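Local structure of ORC2 (Aeropyrum pernix, 1W5T) at residues P98-Y101 with T102-L106; P154-A158 with E159-T163. The protein binds DNA and takes part in regulating DNA replication, as an ATP-binding AAA+ protein of the Cdc6/Orc family. One frame throughout, in Å; residues are numbered along the deposited sequence.

Contact 1: residues P98-Y101 with T102-L106; sequences PNLY and TILSL
Asn-99 reaches forward to Thr-102 and caps the start of helix 100-111. From CB its side chain takes the tight rotation in which CG is flanked by both main-chain neighbours of CA (chi1 42°), which brings OD1 to the amide and hydroxyl of Thr-102. CG comes 3.4 Å from Thr-102 OG1. Beyond it, OD1 does the capping: it takes the backbone N-H of Thr-102 at 2.8 Å, the donor lying 29° from the amide carbonyl plane. The hydroxyl OG1 of Thr-102 also donates to OD1, though the modelled 2.4 Å is so short that the exact length is doubtful. ND2, on the other branch, stays further from OG1.

The backbone carries the cap on. Asn-99 O accepts from Ile-103 N at 3.1 Å, and Leu-104 N bonds to Leu-100 O one residue later. On the buried side Leu-100 CG and Leu-104 CG sit 4.4 Å apart, and both leucines pack on Ala-122 of helix 122-136. Tyr-101 runs away from its own helix to lie against Ile-125, its OH bonded to Val-117 O.

One turn along, Ser-105 OG folds back to Thr-102 O at 3.2 Å, an acceptor already used by Leu-106 N. With an alanine here, Thr-102 O would probably be left with its helical N-H alone, having lost its hydroxyl donor.

As a classic asparagine N-cap, the contact pairs a first-turn amide that has no preceding helical carbonyl with a side-chain oxygen, and the partial negative charge on OD1 probably suits the positive end of the helix dipole.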
loop_
_atom_site.group_PDB
_atom_site.type_symbol
_atom_site.label_atom_id
_atom_site.label_comp_id
_atom_site.label_asym_id
_atom_site.label_seq_id
_atom_site.Cartn_x
_atom_site.Cartn_y
_atom_site.Cartn_z
ATOM N N PRO A 98 14.749 -10.818 4.240
ATOM C CA PRO A 98 14.378 -12.242 4.049
ATOM C C PRO A 98 13.856 -13.022 5.266
ATOM O O PRO A 98 12.880 -13.743 5.095
ATOM C CB PRO A 98 15.690 -12.898 3.566
ATOM C CG PRO A 98 16.764 -11.860 3.843
ATOM C CD PRO A 98 16.068 -10.525 3.643
ATOM N N ASN A 99 14.478 -12.894 6.439
ATOM C CA ASN A 99 14.144 -13.725 7.597
ATOM C C ASN A 99 13.796 -12.893 8.833
ATOM O O ASN A 99 14.030 -11.680 8.862
ATOM C CB ASN A 99 15.320 -14.639 7.929
ATOM C CG ASN A 99 16.651 -13.919 7.829
ATOM O OD1 ASN A 99 16.768 -12.756 8.236
ATOM N ND2 ASN A 99 17.664 -14.595 7.258
ATOM N N LEU A 100 13.242 -13.557 9.850
ATOM C CA LEU A 100 12.897 -12.929 11.110
ATOM C C LEU A 100 14.151 -12.411 11.810
ATOM O O LEU A 100 14.125 -11.374 12.494
ATOM C CB LEU A 100 12.144 -13.908 12.018
ATOM C CG LEU A 100 11.376 -13.320 13.214
ATOM C CD1 LEU A 100 10.181 -12.449 12.792
ATOM C CD2 LEU A 100 10.888 -14.421 14.149
ATOM N N TYR A 101 15.257 -13.131 11.636
ATOM C CA TYR A 101 16.507 -12.696 12.220
ATOM C C TYR A 101 16.856 -11.286 11.704
ATOM O O TYR A 101 17.302 -10.443 12.479
ATOM C CB TYR A 101 17.647 -13.696 11.953
ATOM C CG TYR A 101 18.996 -13.129 12.371
ATOM C CD1 TYR A 101 19.511 -13.347 13.646
ATOM C CD2 TYR A 101 19.743 -12.337 11.483
ATOM C CE1 TYR A 101 20.755 -12.789 14.012
ATOM C CE2 TYR A 101 20.951 -11.799 11.836
ATOM C CZ TYR A 101 21.454 -12.020 13.088
ATOM O OH TYR A 101 22.670 -11.463 13.417
ATOM N N THR A 102 16.660 -11.052 10.406
ATOM C CA THR A 102 16.986 -9.757 9.816
ATOM C C THR A 102 15.987 -8.670 10.238
ATOM O O THR A 102 16.400 -7.593 10.608
ATOM C CB THR A 102 17.112 -9.845 8.253
ATOM O OG1 THR A 102 18.096 -10.825 7.904
ATOM C CG2 THR A 102 17.698 -8.565 7.656
ATOM N N ILE A 103 14.694 -8.974 10.210
ATOM C CA ILE A 103 13.654 -8.062 10.719
ATOM C C ILE A 103 13.996 -7.551 12.135
ATOM O O ILE A 103 14.025 -6.335 12.400
ATOM C CB ILE A 103 12.237 -8.738 10.622
ATOM C CG1 ILE A 103 11.790 -8.784 9.153
ATOM C CG2 ILE A 103 11.184 -7.998 11.477
ATOM C CD1 ILE A 103 10.909 -9.956 8.772
ATOM N N LEU A 104 14.339 -8.508 13.003
ATOM C CA LEU A 104 14.704 -8.224 14.376
ATOM C C LEU A 104 15.951 -7.365 14.542
ATOM O O LEU A 104 15.992 -6.456 15.387
ATOM C CB LEU A 104 14.848 -9.511 15.171
ATOM C CG LEU A 104 13.545 -10.225 15.475
ATOM C CD1 LEU A 104 13.928 -11.350 16.391
ATOM C CD2 LEU A 104 12.489 -9.364 16.109
ATOM N N SER A 105 16.972 -7.610 13.745
ATOM C CA SER A 105 18.184 -6.821 13.966
ATOM C C SER A 105 17.974 -5.407 13.435
ATOM O O SER A 105 18.513 -4.435 13.965
ATOM C CB SER A 105 19.417 -7.511 13.384
ATOM O OG SER A 105 19.295 -7.619 11.980
ATOM N N LEU A 106 17.142 -5.278 12.416
ATOM C CA LEU A 106 16.710 -3.954 11.992
ATOM C C LEU A 106 15.931 -3.257 13.127
ATOM O O LEU A 106 16.196 -2.102 13.434
ATOM C CB LEU A 106 15.902 -4.019 10.680
ATOM C CG LEU A 106 16.748 -4.307 9.426
ATOM C CD1 LEU A 106 15.837 -4.564 8.217
ATOM C CD2 LEU A 106 17.814 -3.223 9.102
#

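Contact 2: residues P154-A158 with E159-T163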
loop_
_atom_site.group_PDB
_atom_site.type_symbol
_atom_site.label_atom_id
_atom_site.label_comp_id
_atom_site.label_asym_id
_atom_site.label_seq_id
_atom_site.Cartn_x
_atom_site.Cartn_y
_atom_site.Cartn_z
ATOM N N PRO A 154 9.266 -18.515 2.360
ATOM C CA PRO A 154 9.637 -19.791 3.005
ATOM C C PRO A 154 10.674 -19.611 4.122
ATOM O O PRO A 154 10.675 -20.389 5.092
ATOM C CB PRO A 154 10.204 -20.624 1.854
ATOM C CG PRO A 154 9.649 -19.981 0.595
ATOM C CD PRO A 154 9.583 -18.512 0.918
ATOM N N ARG A 155 11.500 -18.571 4.002
ATOM C CA ARG A 155 12.497 -18.217 5.009
ATOM C C ARG A 155 11.903 -17.820 6.376
ATOM O O ARG A 155 12.615 -17.819 7.382
ATOM C CB ARG A 155 13.399 -17.099 4.471
ATOM C CG ARG A 155 14.529 -17.574 3.528
ATOM C CD ARG A 155 15.951 -17.211 4.016
ATOM N NE ARG A 155 16.153 -17.573 5.429
ATOM C CZ ARG A 155 17.267 -18.094 5.954
ATOM N NH1 ARG A 155 18.345 -18.329 5.197
ATOM N NH2 ARG A 155 17.298 -18.371 7.253
ATOM N N ILE A 156 10.614 -17.473 6.408
ATOM C CA ILE A 156 9.914 -17.148 7.662
ATOM C C ILE A 156 8.832 -18.185 7.907
ATOM O O ILE A 156 8.001 -18.446 7.040
ATOM C CB ILE A 156 9.330 -15.700 7.635
ATOM C CG1 ILE A 156 10.456 -14.671 7.609
ATOM C CG2 ILE A 156 8.384 -15.449 8.814
ATOM C CD1 ILE A 156 10.086 -13.386 6.941
ATOM N N ALA A 157 8.860 -18.782 9.093
ATOM C CA ALA A 157 7.953 -19.873 9.446
ATOM C C ALA A 157 6.759 -19.404 10.273
ATOM O O ALA A 157 6.902 -18.564 11.163
ATOM C CB ALA A 157 8.704 -20.940 10.198
ATOM N N ALA A 158 5.598 -19.988 9.985
ATOM C CA ALA A 158 4.349 -19.676 10.651
ATOM C C ALA A 158 4.553 -19.503 12.159
ATOM O O ALA A 158 4.119 -18.526 12.766
ATOM C CB ALA A 158 3.325 -20.781 10.377
ATOM N N GLU A 159 5.233 -20.476 12.736
ATOM C CA GLU A 159 5.465 -20.549 14.171
ATOM C C GLU A 159 6.204 -19.309 14.694
ATOM O O GLU A 159 5.932 -18.855 15.795
ATOM C CB GLU A 159 6.252 -21.825 14.485
ATOM C CG GLU A 159 7.372 -22.091 13.482
ATOM C CD GLU A 159 7.011 -23.114 12.406
ATOM O OE1 GLU A 159 7.785 -24.078 12.254
ATOM O OE2 GLU A 159 5.984 -22.965 11.702
ATOM N N ASP A 160 7.113 -18.768 13.881
ATOM C CA ASP A 160 7.862 -17.540 14.194
ATOM C C ASP A 160 7.008 -16.274 14.262
ATOM O O ASP A 160 7.105 -15.516 15.221
ATOM C CB ASP A 160 8.961 -17.329 13.167
ATOM C CG ASP A 160 10.057 -18.353 13.280
ATOM O OD1 ASP A 160 10.241 -18.907 14.401
ATOM O OD2 ASP A 160 10.775 -18.640 12.294
ATOM N N LEU A 161 6.203 -16.050 13.226
ATOM C CA LEU A 161 5.281 -14.930 13.180
ATOM C C LEU A 161 4.406 -15.005 14.417
ATOM O O LEU A 161 4.056 -14.005 15.051
ATOM C CB LEU A 161 4.400 -15.022 11.937
ATOM C CG LEU A 161 4.973 -14.626 10.580
ATOM C CD1 LEU A 161 3.893 -14.739 9.512
ATOM C CD2 LEU A 161 5.563 -13.230 10.614
ATOM N N TYR A 162 4.074 -16.238 14.752
ATOM C CA TYR A 162 3.246 -16.533 15.894
ATOM C C TYR A 162 3.869 -16.002 17.169
ATOM O O TYR A 162 3.195 -15.313 17.921
ATOM C CB TYR A 162 3.069 -18.032 15.982
ATOM C CG TYR A 162 1.943 -18.463 16.839
ATOM C CD1 TYR A 162 2.007 -18.325 18.236
ATOM C CD2 TYR A 162 0.813 -19.037 16.273
ATOM C CE1 TYR A 162 0.978 -18.738 19.035
ATOM C CE2 TYR A 162 -0.237 -19.459 17.074
ATOM C CZ TYR A 162 -0.141 -19.300 18.458
ATOM O OH TYR A 162 -1.162 -19.706 19.297
ATOM N N THR A 163 5.141 -16.309 17.411
ATOM C CA THR A 163 5.797 -15.858 18.630
ATOM C C THR A 163 5.992 -14.334 18.618
ATOM O O THR A 163 5.719 -13.666 19.621
ATOM C CB THR A 163 7.136 -16.626 18.934
ATOM O OG1 THR A 163 8.105 -16.350 17.916
ATOM C CG2 THR A 163 6.948 -18.131 18.798
#
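Ile-156, just ahead of helix 158-165, meets Leu-161 inside it: Ile-156 CG2 rests 3.9 Å from Leu-161 CG, and the two side chains cross at about a right angle. Between them in sequence, Ala-157 stands at the N-cap. Its methyl is met by Glu-159, which doubles back: chi1 42° turns CG back toward the chain before it, the chain bends again at the next bond (chi2 -99°), and the carboxylate carbon CD ends 3.5 Å from Ala-157 CB. OE2 also lies beside the methyl of Ala-158. Asp-160 comes up to the same cap residue, with OD2 3.7 Å from Ala-157 CB.

Behind these side chains is the opening turn of the helix. Ala-157 O receives two weak bonds, from Asp-160 N at 2.7 Å with a bent N-H, and from Leu-161 N at a long 3.3 Å. The first bond of ordinary quality comes next, Tyr-162 N to Ala-158 O at 3.0 Å. Thr-163 OG1 then donates to Asp-160 O at 3.0 Å, its hydroxyl folded back onto the helix backbone.

Further out, Met-150 of helix 148-151 touches both Ile-156 and Leu-161, while Ile-199 packs on Ala-158 and Leu-161. Tyr-162 lies against Gln-201 and Val-202 of helix 200-203.

Chemically, this helix begins on an alanine, whose side chain offers no oxygen to the first-turn amides. Ile-156 and Leu-161 form a hydrophobic staple that bridges the helix start, and the carboxylates of Glu-159 and Asp-160, both in the first turn, would probably interact favourably with the positive end of the helix dipole.

After helix 28-43, strand 51-56 and helix 65-82, the chain passes along strand 87-93 and turns into helix 100-111 at contact 1. It then passes through helix 122-136, strand 139-145 and helix 148-151 before contact 2 starts helix 158-165. Each contact lies in one unbroken stretch of loop and helix start, so neither closes a long loop, and the two follow in series without nesting or crossing. In space the two helix starts touch: Pro-98 O lies 3.4 Å from Ile-156 CD1, and Leu-100 CD2 packs 3.6 Å from Asp-160 CB. This packing joins the N-terminal ends of two helices that follow different strands of the parallel sheet in the AAA+ domain.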